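N-acetylcysteine deacetylase (Bacillus subtilis, PDB 1YSJ) probably deacetylates N-acetylcysteine to cysteine and acetate with two divalent metal ions, in a pathway that recovers sulfur from S-(2-succino)cysteine. Local coordinates at residues Leu395-Ile398 against Val399-Ile403; Ile132-Ala135 against Met136-Gln140. The protein carries 1 engineered substitution. One frame throughout, in Å; residues are numbered along the deposited sequence.

How the contacts relate
Both contacts are single helix ends in the domain that carries the dinuclear nickel site of this M20 peptidase. Contact 2 is the last part of helix 124-139, whose first residue, His124, binds a nickel ion; the side chain of Ile132 is about 11 Å from that of His124. Contact 1 ends helix 384-402, at the carboxy-terminal end of the modelled chain, and lies away from the metals. Their centres are 15 Å apart, and the helices meet through Leu138 of contact 2: its CD1 is 3.8 Å from Ala396 CB, its CD2 3.9 Å from Val397 CG2. Both helices also pack on strands of the mixed sheet, Leu138 against Phe151 and Ala396 against Ile94.

Contact 1 of 2, residues Leu395-Ile398 against Val399-Ile403; sequences LAVI and VLETI
Val399 N gives its hydrogen to Leu395 O at 2.8 Å, with an N-H...O angle of 168°. Leu400 N does the same for Ala396 O at 3.1 Å. At the next residue the pattern slackens: Glu401 N divides its hydrogen weakly between Val397 O and Ile398 O. Ile398 O also has a weak bond from Thr402 N, but its firmer partner is the hydroxyl, Thr402 OG1 at 3.1 Å, donating back along the helix, tilted 25° out of the carbonyl plane. The small positive chi1 of Thr402, 35°, brings OG1 within bonding distance of that oxygen. Val399 O is shared as well, by Thr402 N at 3.0 Å and Ile403 N at 2.7 Å. On the buried side the side chains of Leu395 and Val399 cross at an angle, CD1 of Leu395 3.9 Å from CG2 of Val399, and Ile398 packs on helix 325-334. The extended Glu401 chain lays OE2 beside Val397 CG1, while OE1 forms a long, weak ion pair with Arg334. Forked bonds and a threonine hydroxyl thus take up the carbonyls of Val397, Ile398 and Val399 as helix 384-402 runs out, while apolar side chains face the sheet and helix 325-334.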
ATOM      1  N   LEU A 395      33.995 -37.246   8.113  1.00 40.48           N
ATOM      2  CA  LEU A 395      32.823 -37.535   7.289  1.00 39.75           C
ATOM      3  C   LEU A 395      33.213 -37.857   5.846  1.00 40.63           C
ATOM      4  O   LEU A 395      32.727 -38.833   5.278  1.00 40.82           O
ATOM      5  CB  LEU A 395      31.829 -36.368   7.333  1.00 39.51           C
ATOM      6  CG  LEU A 395      30.513 -36.504   6.560  1.00 38.65           C
ATOM      7  CD1 LEU A 395      29.629 -37.606   7.142  1.00 41.41           C
ATOM      8  CD2 LEU A 395      29.774 -35.182   6.538  1.00 38.54           C
ATOM      9  N   ALA A 396      34.098 -37.045   5.271  1.00 41.99           N
ATOM     10  CA  ALA A 396      34.596 -37.260   3.908  1.00 42.50           C
ATOM     11  C   ALA A 396      35.217 -38.646   3.719  1.00 43.15           C
ATOM     12  O   ALA A 396      34.914 -39.336   2.741  1.00 42.61           O
ATOM     13  CB  ALA A 396      35.592 -36.177   3.528  1.00 43.55           C
ATOM     14  N   VAL A 397      36.075 -39.042   4.661  1.00 42.72           N
ATOM     15  CA  VAL A 397      36.717 -40.358   4.645  1.00 42.63           C
ATOM     16  C   VAL A 397      35.684 -41.491   4.741  1.00 43.22           C
ATOM     17  O   VAL A 397      35.763 -42.477   4.000  1.00 42.27           O
ATOM     18  CB  VAL A 397      37.777 -40.493   5.774  1.00 42.77           C
ATOM     19  CG1 VAL A 397      38.331 -41.915   5.852  1.00 40.49           C
ATOM     20  CG2 VAL A 397      38.910 -39.490   5.571  1.00 42.48           C
ATOM     21  N   ILE A 398      34.717 -41.333   5.645  1.00 43.16           N
ATOM     22  CA  ILE A 398      33.677 -42.337   5.870  1.00 43.55           C
ATOM     23  C   ILE A 398      32.731 -42.472   4.677  1.00 45.19           C
ATOM     24  O   ILE A 398      32.409 -43.592   4.265  1.00 46.58           O
ATOM     25  CB  ILE A 398      32.876 -42.059   7.166  1.00 42.75           C
ATOM     26  CG1 ILE A 398      33.765 -42.265   8.393  1.00 41.70           C
ATOM     27  CG2 ILE A 398      31.652 -42.968   7.257  1.00 41.93           C
ATOM     28  CD1 ILE A 398      33.214 -41.671   9.671  1.00 40.21           C
ATOM     29  N   VAL A 399      32.292 -41.341   4.128  1.00 45.72           N
ATOM     30  CA  VAL A 399      31.401 -41.348   2.966  1.00 46.59           C
ATOM     31  C   VAL A 399      32.053 -42.051   1.773  1.00 46.80           C
ATOM     32  O   VAL A 399      31.448 -42.935   1.169  1.00 46.64           O
ATOM     33  CB  VAL A 399      30.910 -39.928   2.583  1.00 46.30           C
ATOM     34  CG1 VAL A 399      30.150 -39.950   1.253  1.00 45.33           C
ATOM     35  CG2 VAL A 399      30.022 -39.372   3.671  1.00 45.47           C
ATOM     36  N   LEU A 400      33.295 -41.682   1.468  1.00 47.94           N
ATOM     37  CA  LEU A 400      34.024 -42.259   0.336  1.00 49.45           C
ATOM     38  C   LEU A 400      34.306 -43.762   0.477  1.00 51.41           C
ATOM     39  O   LEU A 400      34.532 -44.445  -0.524  1.00 51.79           O
ATOM     40  CB  LEU A 400      35.319 -41.480   0.058  1.00 48.94           C
ATOM     41  CG  LEU A 400      35.192 -40.073  -0.545  1.00 47.50           C
ATOM     42  CD1 LEU A 400      36.540 -39.360  -0.544  1.00 42.86           C
ATOM     43  CD2 LEU A 400      34.599 -40.099  -1.954  1.00 45.79           C
ATOM     44  N   GLU A 401      34.290 -44.264   1.712  1.00 53.74           N
ATOM     45  CA  GLU A 401      34.417 -45.699   1.980  1.00 56.40           C
ATOM     46  C   GLU A 401      33.193 -46.476   1.498  1.00 56.69           C
ATOM     47  O   GLU A 401      33.320 -47.595   1.003  1.00 57.57           O
ATOM     48  CB  GLU A 401      34.613 -45.964   3.477  1.00 56.69           C
ATOM     49  CG  GLU A 401      36.031 -45.746   4.000  1.00 58.61           C
ATOM     50  CD  GLU A 401      36.119 -45.781   5.527  1.00 59.12           C
ATOM     51  OE1 GLU A 401      35.091 -46.047   6.195  1.00 60.16           O
ATOM     52  OE2 GLU A 401      37.224 -45.542   6.062  1.00 63.51           O
ATOM     53  N   THR A 402      32.013 -45.876   1.651  1.00 57.82           N
ATOM     54  CA  THR A 402      30.746 -46.559   1.376  1.00 59.11           C
ATOM     55  C   THR A 402      30.025 -46.089   0.111  1.00 59.93           C
ATOM     56  O   THR A 402      29.170 -46.804  -0.416  1.00 59.62           O
ATOM     57  CB  THR A 402      29.779 -46.480   2.586  1.00 58.86           C
ATOM     58  OG1 THR A 402      29.938 -45.223   3.255  1.00 58.32           O
ATOM     59  CG2 THR A 402      30.067 -47.600   3.571  1.00 61.06           C
ATOM     60  N   ILE A 403      30.373 -44.903  -0.379  1.00 61.60           N
ATOM     61  CA  ILE A 403      29.723 -44.351  -1.568  1.00 63.08           C
ATOM     62  C   ILE A 403      30.303 -44.945  -2.851  1.00 63.11           C
ATOM     63  O   ILE A 403      29.847 -45.987  -3.318  1.00 64.79           O
ATOM     64  CB  ILE A 403      29.794 -42.803  -1.604  1.00 63.12           C
ATOM     65  CG1 ILE A 403      28.655 -42.230  -2.452  1.00 63.47           C
ATOM     66  CG2 ILE A 403      31.161 -42.327  -2.089  1.00 64.36           C
ATOM     67  CD1 ILE A 403      28.479 -40.736  -2.319  1.00 60.00           C
TER

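Contact 2 of 2, residues Ile132-Ala135 against Met136-Gln140; sequences IGTA and MLLNQ
Met136, a selenomethionine, lies alongside Ile132 and points the same way, its CE 3.5 Å from Ile132 CG2. Its CG stands anti to the carbonyl carbon (chi1 -72°) and the chain runs on fully extended, which sets the methyl beside Ile132 CG2; Phe30 and Arg33 of helix 28-43 meet the same side chain. Its backbone N bonds to Ile132 O at 2.9 Å. Leu137 follows with a bond from its N to Gly133 O, also 2.9 Å; its CG rests 3.4 Å from that oxygen, and its side chain reaches Phe30. Leu138 N binds Thr134 O at 2.9 Å, and the side chains of this pair run side by side, Leu138 CD1 lying 3.8 Å from Thr134 CG2. Because Thr134 CG2 is anti to the backbone N, the methyl faces Leu138 while OG1 turns to Ser389 O of helix 384-402, its main acceptor. Asn139 N closes the regular series on Ala135 O at 2.9 Å, less straight at 141°; its OD1 accepts from Arg142 just beyond the helix. Four successive i to i+4 bonds therefore satisfy the N-H groups of residues 136-139 and the carbonyls of 132-135, and the apolar side chains of helix 124-139 pack on helix 28-43 and helix 384-402, with the threonine hydroxyl adding a polar tie to the latter.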
ATOM      1  N   ILE A 132      38.244 -24.736   5.317  1.00 41.97           N
ATOM      2  CA  ILE A 132      39.652 -24.621   4.942  1.00 41.00           C
ATOM      3  C   ILE A 132      40.456 -25.562   5.841  1.00 40.69           C
ATOM      4  O   ILE A 132      41.351 -26.274   5.367  1.00 40.57           O
ATOM      5  CB  ILE A 132      40.192 -23.170   5.039  1.00 40.75           C
ATOM      6  CG1 ILE A 132      39.602 -22.300   3.932  1.00 37.80           C
ATOM      7  CG2 ILE A 132      41.720 -23.157   4.945  1.00 37.70           C
ATOM      8  CD1 ILE A 132      39.890 -20.814   4.090  1.00 41.48           C
ATOM      9  N   GLY A 133      40.116 -25.568   7.130  1.00 39.38           N
ATOM     10  CA  GLY A 133      40.675 -26.532   8.077  1.00 39.87           C
ATOM     11  C   GLY A 133      40.533 -27.965   7.593  1.00 39.92           C
ATOM     12  O   GLY A 133      41.513 -28.715   7.561  1.00 41.52           O
ATOM     13  N   THR A 134      39.311 -28.334   7.208  1.00 39.95           N
ATOM     14  CA  THR A 134      39.011 -29.660   6.669  1.00 40.30           C
ATOM     15  C   THR A 134      39.942 -30.014   5.511  1.00 41.08           C
ATOM     16  O   THR A 134      40.518 -31.105   5.481  1.00 40.50           O
ATOM     17  CB  THR A 134      37.539 -29.756   6.205  1.00 40.30           C
ATOM     18  OG1 THR A 134      36.675 -29.521   7.318  1.00 41.28           O
ATOM     19  CG2 THR A 134      37.228 -31.138   5.628  1.00 41.77           C
ATOM     20  N   ALA A 135      40.092 -29.080   4.572  1.00 42.65           N
ATOM     21  CA  ALA A 135      40.956 -29.274   3.411  1.00 43.86           C
ATOM     22  C   ALA A 135      42.406 -29.508   3.834  1.00 44.51           C
ATOM     23  O   ALA A 135      43.080 -30.390   3.300  1.00 43.19           O
ATOM     24  CB  ALA A 135      40.844 -28.094   2.456  1.00 43.50           C
HETATM   25  N   MSE A 136      42.865 -28.734   4.817  1.00 46.43           N
HETATM   26  CA  MSE A 136      44.223 -28.867   5.343  1.00 48.56           C
HETATM   27  C   MSE A 136      44.474 -30.214   6.019  1.00 45.77           C
HETATM   28  O   MSE A 136      45.536 -30.808   5.836  1.00 45.81           O
HETATM   29  CB  MSE A 136      44.553 -27.710   6.287  1.00 47.58           C
HETATM   30  CG  MSE A 136      44.756 -26.392   5.558  1.00 52.16           C
HETATM   31 SE   MSE A 136      45.055 -24.867   6.731  1.00 60.23          SE
HETATM   32  CE  MSE A 136      45.187 -23.464   5.365  1.00 49.48           C
ATOM     33  N   LEU A 137      43.494 -30.690   6.787  1.00 44.71           N
ATOM     34  CA  LEU A 137      43.585 -31.996   7.445  1.00 43.36           C
ATOM     35  C   LEU A 137      43.545 -33.139   6.436  1.00 41.82           C
ATOM     36  O   LEU A 137      44.253 -34.134   6.588  1.00 41.38           O
ATOM     37  CB  LEU A 137      42.452 -32.187   8.462  1.00 44.35           C
ATOM     38  CG  LEU A 137      42.329 -31.281   9.691  1.00 46.38           C
ATOM     39  CD1 LEU A 137      41.037 -31.602  10.415  1.00 46.50           C
ATOM     40  CD2 LEU A 137      43.522 -31.408  10.636  1.00 42.34           C
ATOM     41  N   LEU A 138      42.704 -32.997   5.414  1.00 40.80           N
ATOM     42  CA  LEU A 138      42.546 -34.039   4.405  1.00 39.78           C
ATOM     43  C   LEU A 138      43.730 -34.076   3.452  1.00 39.56           C
ATOM     44  O   LEU A 138      44.037 -35.123   2.876  1.00 38.93           O
ATOM     45  CB  LEU A 138      41.234 -33.867   3.636  1.00 39.17           C
ATOM     46  CG  LEU A 138      39.956 -34.334   4.342  1.00 38.34           C
ATOM     47  CD1 LEU A 138      38.724 -33.978   3.513  1.00 28.08           C
ATOM     48  CD2 LEU A 138      39.997 -35.825   4.623  1.00 31.83           C
ATOM     49  N   ASN A 139      44.388 -32.928   3.301  1.00 39.25           N
ATOM     50  CA  ASN A 139      45.622 -32.802   2.525  1.00 40.41           C
ATOM     51  C   ASN A 139      46.745 -33.710   3.039  1.00 40.98           C
ATOM     52  O   ASN A 139      47.624 -34.113   2.275  1.00 42.87           O
ATOM     53  CB  ASN A 139      46.076 -31.335   2.515  1.00 40.17           C
ATOM     54  CG  ASN A 139      47.289 -31.096   1.633  1.00 43.38           C
ATOM     55  OD1 ASN A 139      47.321 -31.508   0.472  1.00 45.55           O
ATOM     56  ND2 ASN A 139      48.297 -30.419   2.182  1.00 39.09           N
ATOM     57  N   GLN A 140      46.711 -34.025   4.333  1.00 41.18           N
ATOM     58  CA  GLN A 140      47.706 -34.898   4.949  1.00 42.59           C
ATOM     59  C   GLN A 140      47.161 -36.312   5.152  1.00 42.91           C
ATOM     60  O   GLN A 140      47.777 -37.124   5.845  1.00 43.63           O
ATOM     61  CB  GLN A 140      48.187 -34.329   6.294  1.00 42.43           C
ATOM     62  CG  GLN A 140      48.609 -32.856   6.282  1.00 46.73           C
ATOM     63  CD  GLN A 140      49.853 -32.572   5.441  1.00 51.51           C
ATOM     64  OE1 GLN A 140      49.892 -31.596   4.693  1.00 54.67           O
ATOM     65  NE2 GLN A 140      50.872 -33.420   5.566  1.00 51.61           N
TER